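Local coordinates for VP2 (Primate bocaparvovirus 1, PDB 7L0Y), which self-assembles, as sixty copies of capsid protein variants, into the icosahedral T=1 shell of human bocavirus 1, at residues A[67-72]-A[165-170]; A[61-66]-A[173-178]. All blocks are in the same frame, centred on the assembly; numbering follows the deposited sequence.

Interaction 1 of 2, residues A[67-72]-A[165-170]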
ATOM      1  N   VAL A  67     -96.758  48.028 -29.771  1.00 32.27           N
ATOM      2  CA  VAL A  67     -96.734  46.612 -30.076  1.00 32.27           C
ATOM      3  C   VAL A  67     -96.710  45.848 -28.765  1.00 32.27           C
ATOM      4  O   VAL A  67     -95.846  46.075 -27.912  1.00 32.27           O
ATOM      5  CB  VAL A  67     -95.556  46.261 -30.993  1.00 31.81           C
ATOM      6  CG1 VAL A  67     -94.409  47.069 -30.612  1.00 31.81           C
ATOM      7  CG2 VAL A  67     -95.194  44.794 -30.847  1.00 31.81           C
ATOM      8  N   THR A  68     -97.686  44.972 -28.596  1.00 27.02           N
ATOM      9  CA  THR A  68     -97.800  44.126 -27.425  1.00 27.02           C
ATOM     10  C   THR A  68     -97.278  42.738 -27.755  1.00 27.02           C
ATOM     11  O   THR A  68     -97.412  42.261 -28.881  1.00 27.02           O
ATOM     12  CB  THR A  68     -99.247  44.054 -26.942  1.00 29.75           C
ATOM     13  OG1 THR A  68    -100.085  43.623 -28.017  1.00 29.75           O
ATOM     14  CG2 THR A  68     -99.713  45.405 -26.466  1.00 29.75           C
ATOM     15  N   THR A  69     -96.678  42.105 -26.775  1.00 22.85           N
ATOM     16  CA  THR A  69     -95.957  40.868 -27.007  1.00 22.85           C
ATOM     17  C   THR A  69     -96.610  39.744 -26.220  1.00 22.85           C
ATOM     18  O   THR A  69     -97.395  39.998 -25.302  1.00 22.85           O
ATOM     19  CB  THR A  69     -94.493  41.015 -26.594  1.00 21.61           C
ATOM     20  OG1 THR A  69     -94.419  41.134 -25.175  1.00 21.61           O
ATOM     21  CG2 THR A  69     -93.902  42.268 -27.201  1.00 21.61           C
ATOM     22  N   PRO A  70     -96.349  38.488 -26.577  1.00 21.23           N
ATOM     23  CA  PRO A  70     -96.778  37.374 -25.724  1.00 21.23           C
ATOM     24  C   PRO A  70     -96.056  37.304 -24.391  1.00 21.23           C
ATOM     25  O   PRO A  70     -96.470  36.528 -23.528  1.00 21.23           O
ATOM     26  CB  PRO A  70     -96.481  36.148 -26.589  1.00 20.73           C
ATOM     27  CG  PRO A  70     -95.411  36.594 -27.499  1.00 20.73           C
ATOM     28  CD  PRO A  70     -95.699  38.015 -27.806  1.00 20.73           C
ATOM     29  N   TRP A  71     -94.979  38.050 -24.212  1.00 18.63           N
ATOM     30  CA  TRP A  71     -94.103  37.986 -23.057  1.00 18.63           C
ATOM     31  C   TRP A  71     -94.628  38.780 -21.862  1.00 18.63           C
ATOM     32  O   TRP A  71     -95.400  39.728 -21.989  1.00 18.63           O
ATOM     33  CB  TRP A  71     -92.729  38.507 -23.440  1.00 14.35           C
ATOM     34  CG  TRP A  71     -92.016  37.621 -24.371  1.00 14.35           C
ATOM     35  CD1 TRP A  71     -92.102  37.621 -25.723  1.00 14.35           C
ATOM     36  CD2 TRP A  71     -91.063  36.628 -24.028  1.00 14.35           C
ATOM     37  NE1 TRP A  71     -91.285  36.667 -26.245  1.00 14.35           N
ATOM     38  CE2 TRP A  71     -90.622  36.048 -25.224  1.00 14.35           C
ATOM     39  CE3 TRP A  71     -90.540  36.167 -22.825  1.00 14.35           C
ATOM     40  CZ2 TRP A  71     -89.687  35.034 -25.253  1.00 14.35           C
ATOM     41  CZ3 TRP A  71     -89.622  35.159 -22.856  1.00 14.35           C
ATOM     42  CH2 TRP A  71     -89.206  34.597 -24.057  1.00 14.35           C
ATOM     43  N   THR A  72     -94.169  38.373 -20.683  1.00 17.34           N
ATOM     44  CA  THR A  72     -94.310  39.120 -19.446  1.00 17.34           C
ATOM     45  C   THR A  72     -92.926  39.292 -18.843  1.00 17.34           C
ATOM     46  O   THR A  72     -91.963  38.663 -19.273  1.00 17.34           O
ATOM     47  CB  THR A  72     -95.231  38.429 -18.430  1.00 19.01           C
ATOM     48  OG1 THR A  72     -94.752  37.110 -18.157  1.00 19.01           O
ATOM     49  CG2 THR A  72     -96.641  38.348 -18.934  1.00 19.01           C
ATOM     50  N   PHE A 165     -96.946  41.599 -15.680  1.00 22.60           N
ATOM     51  CA  PHE A 165     -97.633  42.377 -16.692  1.00 22.60           C
ATOM     52  C   PHE A 165     -97.095  42.039 -18.063  1.00 22.60           C
ATOM     53  O   PHE A 165     -95.968  41.585 -18.196  1.00 22.60           O
ATOM     54  CB  PHE A 165     -97.458  43.869 -16.441  1.00 27.44           C
ATOM     55  CG  PHE A 165     -98.440  44.434 -15.469  1.00 27.44           C
ATOM     56  CD1 PHE A 165     -99.563  45.099 -15.915  1.00 27.44           C
ATOM     57  CD2 PHE A 165     -98.241  44.303 -14.108  1.00 27.44           C
ATOM     58  CE1 PHE A 165    -100.472  45.623 -15.023  1.00 27.44           C
ATOM     59  CE2 PHE A 165     -99.147  44.826 -13.209  1.00 27.44           C
ATOM     60  CZ  PHE A 165    -100.264  45.489 -13.666  1.00 27.44           C
ATOM     61  N   GLN A 166     -97.922  42.249 -19.079  1.00 23.39           N
ATOM     62  CA  GLN A 166     -97.508  42.013 -20.445  1.00 23.39           C
ATOM     63  C   GLN A 166     -96.470  43.031 -20.875  1.00 23.39           C
ATOM     64  O   GLN A 166     -96.578  44.220 -20.581  1.00 23.39           O
ATOM     65  CB  GLN A 166     -98.711  42.096 -21.361  1.00 23.84           C
ATOM     66  CG  GLN A 166     -98.409  41.700 -22.749  1.00 23.84           C
ATOM     67  CD  GLN A 166     -99.621  41.728 -23.606  1.00 23.84           C
ATOM     68  OE1 GLN A 166    -100.707  42.056 -23.150  1.00 23.84           O
ATOM     69  NE2 GLN A 166     -99.459  41.353 -24.849  1.00 23.84           N
ATOM     70  N   TYR A 167     -95.470  42.555 -21.594  1.00 22.76           N
ATOM     71  CA  TYR A 167     -94.456  43.415 -22.165  1.00 22.76           C
ATOM     72  C   TYR A 167     -94.941  44.037 -23.463  1.00 22.76           C
ATOM     73  O   TYR A 167     -95.628  43.403 -24.262  1.00 22.76           O
ATOM     74  CB  TYR A 167     -93.174  42.627 -22.386  1.00 21.59           C
ATOM     75  CG  TYR A 167     -92.111  43.350 -23.159  1.00 21.59           C
ATOM     76  CD1 TYR A 167     -91.514  44.487 -22.656  1.00 21.59           C
ATOM     77  CD2 TYR A 167     -91.638  42.838 -24.343  1.00 21.59           C
ATOM     78  CE1 TYR A 167     -90.527  45.123 -23.350  1.00 21.59           C
ATOM     79  CE2 TYR A 167     -90.657  43.456 -25.026  1.00 21.59           C
ATOM     80  CZ  TYR A 167     -90.099  44.598 -24.531  1.00 21.59           C
ATOM     81  OH  TYR A 167     -89.102  45.216 -25.226  1.00 21.59           O
ATOM     82  N   GLY A 168     -94.592  45.295 -23.648  1.00 26.82           N
ATOM     83  CA  GLY A 168     -94.959  46.023 -24.839  1.00 26.82           C
ATOM     84  C   GLY A 168     -94.107  47.259 -24.914  1.00 26.82           C
ATOM     85  O   GLY A 168     -93.463  47.649 -23.940  1.00 26.82           O
ATOM     86  N   TYR A 169     -94.098  47.870 -26.089  1.00 30.10           N
ATOM     87  CA  TYR A 169     -93.235  49.011 -26.312  1.00 30.10           C
ATOM     88  C   TYR A 169     -93.796  49.836 -27.448  1.00 30.10           C
ATOM     89  O   TYR A 169     -94.587  49.360 -28.262  1.00 30.10           O
ATOM     90  CB  TYR A 169     -91.795  48.576 -26.598  1.00 25.55           C
ATOM     91  CG  TYR A 169     -91.639  47.703 -27.814  1.00 25.55           C
ATOM     92  CD1 TYR A 169     -91.398  48.255 -29.056  1.00 25.55           C
ATOM     93  CD2 TYR A 169     -91.731  46.327 -27.715  1.00 25.55           C
ATOM     94  CE1 TYR A 169     -91.249  47.469 -30.154  1.00 25.55           C
ATOM     95  CE2 TYR A 169     -91.588  45.532 -28.811  1.00 25.55           C
ATOM     96  CZ  TYR A 169     -91.349  46.103 -30.031  1.00 25.55           C
ATOM     97  OH  TYR A 169     -91.214  45.312 -31.139  1.00 25.55           O
ATOM     98  N   ILE A 170     -93.373  51.092 -27.483  1.00 34.51           N
ATOM     99  CA  ILE A 170     -93.814  52.053 -28.485  1.00 34.51           C
ATOM    100  C   ILE A 170     -92.798  52.023 -29.621  1.00 34.51           C
ATOM    101  O   ILE A 170     -91.644  52.426 -29.413  1.00 34.51           O
ATOM    102  CB  ILE A 170     -93.949  53.454 -27.880  1.00 36.90           C
ATOM    103  CG1 ILE A 170     -95.029  53.440 -26.800  1.00 36.90           C
ATOM    104  CG2 ILE A 170     -94.280  54.464 -28.942  1.00 36.90           C
ATOM    105  CD1 ILE A 170     -95.031  54.654 -25.917  1.00 36.90           C
TER
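Val67 and Tyr169 form an antiparallel hydrogen-bonded pair, and the bond from Val67 N to Tyr169 O measures 3.0 Å. Their side chains share one face of the ribbon: Val67 CG1 sits 3.4 Å from the centroid of the Tyr169 ring, 20° off its normal, a CH-pi contact over the ring face. The next pair, Thr68 with Gly168, is non-hydrogen-bonded. The register then slips by two residues before Thr72 meets Gln166, which defines a beta bulge; the extra residues lie on the 67-72 side, where the chain turns a corner at Pro70.

Gln166 reaches along the corner toward Thr69. Its CB passes 4.1 Å from Trp71 O. With CG anti to the backbone N (chi1 -173°) and the chain extended beyond it, CG comes within 3.2 Å of Thr69 O. CD lies 3.3 Å from Thr69 O. At the tip, NE2 lies 3.4 Å from Thr68 CB and donates a hydrogen bond to Thr69 O, whose modelled length is too short to be read literally.

Thr69, within the bulge, also bonds through its side chain. Its OG1 accepts a bent hydrogen bond from Trp71 N, two residues on, which makes an ST turn, and donates to Tyr167 O over 2.7 Å, approaching from 52° above the carbonyl plane. Tyr167 O also takes Thr69 N, so it is gripped twice. Tyr167 N donates to Trp71 O at 2.9 Å. Beyond the ribbon, Tyr167 OH bonds Pro143 O, Tyr169 OH bonds Phe200 N, and Thr72 OG1 bonds Ile427 O.

Where the corner interrupts the ladder, a threonine hydroxyl, and probably a glutamine amide, supply bonds that span the bulge, consistent with a ribbon that stays paired while one strand changes direction.

Interaction 2 of 2, residues A[61-66]-A[173-178]; sequences GKSQRC and ENELAD
Asn174 packs its side chain against the side chains of Ser63 and Arg65 and the backbone of Ser63 and Gln64, and this is the close part of the contact. The CA atoms of Gln64 and Asn174 are 5.4 Å apart, the nearest such pair between 61-66 and 173-178. Asn174 CG stands anti to the backbone N (chi1 -166°), which carries the amide into the angle between Ser63 and Arg65. Its CB lies 3.4 Å from Ser63 O, and its CG lies 3.8 Å from Arg65 CB. ND2 faces the Ser63 hydroxyl, but the modelled separation is too short to be trusted and no interaction is read from it. Gln64 O is 3.3 Å from Asn174 ND2, at an angle too poor for a hydrogen bond.

Two looser parts adjoin Asn174. The extended Arg65 side chain crosses that of Asn174 at about a right angle; Asn174 OD1 lies off the guanidinium edge, near its plane, but 4.1 Å from Arg65 NH1, and the two planes are 58° apart. Arg65 NH2 has a weak bond to Tyr487 O of a third subunit. Toward the partly exposed Glu175, whose chain bends at chi2 (68°), OE1 comes only to 3.6 Å from Ser63 CB, a van der Waals approach.

Segment 173-178 lies in the loop between strand 161-169 and helix 189-195, where Leu176 and Ala177 touch that helix. Its turn is closed by Ala177 N donating to Asn174 O at 3.0 Å, and Glu173 OE2 is bonded to Gly315 N. With 232 Å² buried, both sides summed, and polar groups that meet without qualifying bonds, the two segments appear to be positioned mainly by shape and by their neighbours rather than by directional bonds to each other.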
ATOM      1  N   GLY A  61    -107.088  60.333 -25.773  1.00 10.00           N
ATOM      2  CA  GLY A  61    -106.396  61.494 -25.263  1.00 10.00           C
ATOM      3  C   GLY A  61    -105.090  61.836 -25.951  1.00 10.00           C
ATOM      4  O   GLY A  61    -104.592  62.952 -25.759  1.00 10.00           O
ATOM      5  N   LYS A  62    -104.528  60.930 -26.749  1.00 74.75           N
ATOM      6  CA  LYS A  62    -103.453  61.283 -27.671  1.00 74.75           C
ATOM      7  C   LYS A  62    -103.259  60.126 -28.639  1.00 74.75           C
ATOM      8  O   LYS A  62    -104.012  59.152 -28.629  1.00 74.75           O
ATOM      9  CB  LYS A  62    -102.147  61.625 -26.946  1.00 69.29           C
ATOM     10  CG  LYS A  62    -101.468  60.473 -26.246  1.00 69.29           C
ATOM     11  CD  LYS A  62    -100.228  60.972 -25.519  1.00 69.29           C
ATOM     12  CE  LYS A  62     -99.209  61.534 -26.499  1.00 69.29           C
ATOM     13  NZ  LYS A  62     -97.995  62.044 -25.808  1.00 69.29           N
ATOM     14  N   SER A  63    -102.239  60.244 -29.483  1.00 65.52           N
ATOM     15  CA  SER A  63    -101.953  59.238 -30.496  1.00 65.52           C
ATOM     16  C   SER A  63    -100.788  58.373 -30.031  1.00 65.52           C
ATOM     17  O   SER A  63     -99.639  58.825 -30.017  1.00 65.52           O
ATOM     18  CB  SER A  63    -101.630  59.891 -31.840  1.00 66.61           C
ATOM     19  OG  SER A  63    -101.423  58.914 -32.842  1.00 66.61           O
ATOM     20  N   GLN A  64    -101.088  57.131 -29.666  1.00 55.80           N
ATOM     21  CA  GLN A  64    -100.063  56.167 -29.310  1.00 55.80           C
ATOM     22  C   GLN A  64    -100.100  55.013 -30.290  1.00 55.80           C
ATOM     23  O   GLN A  64    -101.139  54.681 -30.862  1.00 55.80           O
ATOM     24  CB  GLN A  64    -100.226  55.622 -27.886  1.00 56.40           C
ATOM     25  CG  GLN A  64     -99.878  56.600 -26.791  1.00 56.40           C
ATOM     26  CD  GLN A  64     -98.425  56.987 -26.826  1.00 56.40           C
ATOM     27  OE1 GLN A  64     -97.573  56.157 -27.106  1.00 56.40           O
ATOM     28  NE2 GLN A  64     -98.131  58.248 -26.544  1.00 56.40           N
ATOM     29  N   ARG A  65     -98.939  54.409 -30.473  1.00 47.72           N
ATOM     30  CA  ARG A  65     -98.818  53.189 -31.244  1.00 47.72           C
ATOM     31  C   ARG A  65     -97.967  52.241 -30.426  1.00 47.72           C
ATOM     32  O   ARG A  65     -96.837  52.575 -30.070  1.00 47.72           O
ATOM     33  CB  ARG A  65     -98.171  53.443 -32.596  1.00 50.58           C
ATOM     34  CG  ARG A  65     -98.227  52.275 -33.535  1.00 50.58           C
ATOM     35  CD  ARG A  65     -97.404  52.604 -34.736  1.00 50.58           C
ATOM     36  NE  ARG A  65     -97.462  51.578 -35.761  1.00 50.58           N
ATOM     37  CZ  ARG A  65     -98.279  51.638 -36.796  1.00 50.58           C
ATOM     38  NH1 ARG A  65     -99.048  52.703 -36.934  1.00 50.58           N
ATOM     39  NH2 ARG A  65     -98.292  50.667 -37.699  1.00 50.58           N
ATOM     40  N   CYS A  66     -98.510  51.081 -30.107  1.00 38.99           N
ATOM     41  CA  CYS A  66     -97.777  50.135 -29.292  1.00 38.99           C
ATOM     42  C   CYS A  66     -97.827  48.775 -29.950  1.00 38.99           C
ATOM     43  O   CYS A  66     -98.805  48.415 -30.598  1.00 38.99           O
ATOM     44  CB  CYS A  66     -98.344  50.030 -27.879  1.00 44.84           C
ATOM     45  SG  CYS A  66    -100.097  49.614 -27.833  1.00 44.84           S
ATOM     46  N   GLU A 173     -93.137  57.260 -32.682  1.00 57.07           N
ATOM     47  CA  GLU A 173     -93.973  58.339 -32.178  1.00 57.07           C
ATOM     48  C   GLU A 173     -95.118  58.528 -33.160  1.00 57.07           C
ATOM     49  O   GLU A 173     -94.900  58.888 -34.320  1.00 57.07           O
ATOM     50  CB  GLU A 173     -93.144  59.607 -32.015  1.00 60.91           C
ATOM     51  CG  GLU A 173     -93.842  60.729 -31.280  1.00 60.91           C
ATOM     52  CD  GLU A 173     -92.921  61.908 -31.033  1.00 60.91           C
ATOM     53  OE1 GLU A 173     -91.768  61.865 -31.507  1.00 60.91           O
ATOM     54  OE2 GLU A 173     -93.341  62.873 -30.359  1.00 60.91           O
ATOM     55  N   ASN A 174     -96.344  58.292 -32.696  1.00 64.51           N
ATOM     56  CA  ASN A 174     -97.438  58.021 -33.622  1.00 64.51           C
ATOM     57  C   ASN A 174     -97.922  59.292 -34.297  1.00 64.51           C
ATOM     58  O   ASN A 174     -98.334  59.265 -35.460  1.00 64.51           O
ATOM     59  CB  ASN A 174     -98.587  57.334 -32.889  1.00 63.88           C
ATOM     60  CG  ASN A 174     -99.601  56.725 -33.835  1.00 63.88           C
ATOM     61  OD1 ASN A 174     -99.257  56.271 -34.923  1.00 63.88           O
ATOM     62  ND2 ASN A 174    -100.860  56.719 -33.423  1.00 63.88           N
ATOM     63  N   GLU A 175     -97.892  60.415 -33.584  1.00 69.85           N
ATOM     64  CA  GLU A 175     -98.332  61.669 -34.183  1.00 69.85           C
ATOM     65  C   GLU A 175     -97.432  62.064 -35.344  1.00 69.85           C
ATOM     66  O   GLU A 175     -97.867  62.749 -36.275  1.00 69.85           O
ATOM     67  CB  GLU A 175     -98.360  62.766 -33.121  1.00 75.28           C
ATOM     68  CG  GLU A 175     -98.940  64.086 -33.582  1.00 75.28           C
ATOM     69  CD  GLU A 175    -100.428  64.022 -33.857  1.00 75.28           C
ATOM     70  OE1 GLU A 175    -101.077  63.051 -33.422  1.00 75.28           O
ATOM     71  OE2 GLU A 175    -100.950  64.947 -34.515  1.00 75.28           O
ATOM     72  N   LEU A 176     -96.172  61.630 -35.312  1.00 69.84           N
ATOM     73  CA  LEU A 176     -95.261  61.937 -36.408  1.00 69.84           C
ATOM     74  C   LEU A 176     -95.633  61.174 -37.669  1.00 69.84           C
ATOM     75  O   LEU A 176     -95.223  61.552 -38.772  1.00 69.84           O
ATOM     76  CB  LEU A 176     -93.820  61.641 -36.007  1.00 66.56           C
ATOM     77  CG  LEU A 176     -93.098  62.812 -35.351  1.00 66.56           C
ATOM     78  CD1 LEU A 176     -93.264  64.018 -36.238  1.00 66.56           C
ATOM     79  CD2 LEU A 176     -93.658  63.109 -33.996  1.00 66.56           C
ATOM     80  N   ALA A 177     -96.393  60.097 -37.534  1.00 69.25           N
ATOM     81  CA  ALA A 177     -97.023  59.475 -38.695  1.00 69.25           C
ATOM     82  C   ALA A 177     -98.539  59.622 -38.603  1.00 69.25           C
ATOM     83  O   ALA A 177     -99.229  58.911 -37.878  1.00 69.25           O
ATOM     84  CB  ALA A 177     -96.608  58.013 -38.800  1.00 66.09           C
ATOM     85  N   ASP A 178     -99.057  60.549 -39.398  1.00 74.68           N
ATOM     86  CA  ASP A 178    -100.484  60.822 -39.405  1.00 74.68           C
ATOM     87  C   ASP A 178    -101.107  60.068 -40.572  1.00 74.68           C
ATOM     88  O   ASP A 178    -102.298  60.220 -40.865  1.00 74.68           O
ATOM     89  CB  ASP A 178    -100.743  62.326 -39.496  1.00 79.62           C
ATOM     90  CG  ASP A 178    -102.169  62.694 -39.152  1.00 79.62           C
ATOM     91  OD1 ASP A 178    -102.928  61.803 -38.719  1.00 79.62           O
ATOM     92  OD2 ASP A 178    -102.533  63.874 -39.313  1.00 79.62           O
TER

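In the fold
Both contacts use strand 65-69 and are largely buried, but interaction 1 is a beta ladder and interaction 2 a contact of irregular chain at the N-terminal end of that strand. Strand 71-74 pairs with 424-429, which pairs with 132-137 and through it 208-210, the C-H-E-F order of the parvovirus jelly roll; on this reading 65-69 and 161-169 belong to its B-C and E-F connections. The centres are about 17 Å apart, and Ile170 CG2 touches Arg65 O at 3.4 Å. Backbone bonds dominate interaction 1, van der Waals packing interaction 2. Both reach a second subunit; interaction 2 also reaches a third, by packing and a weak bond of Arg65.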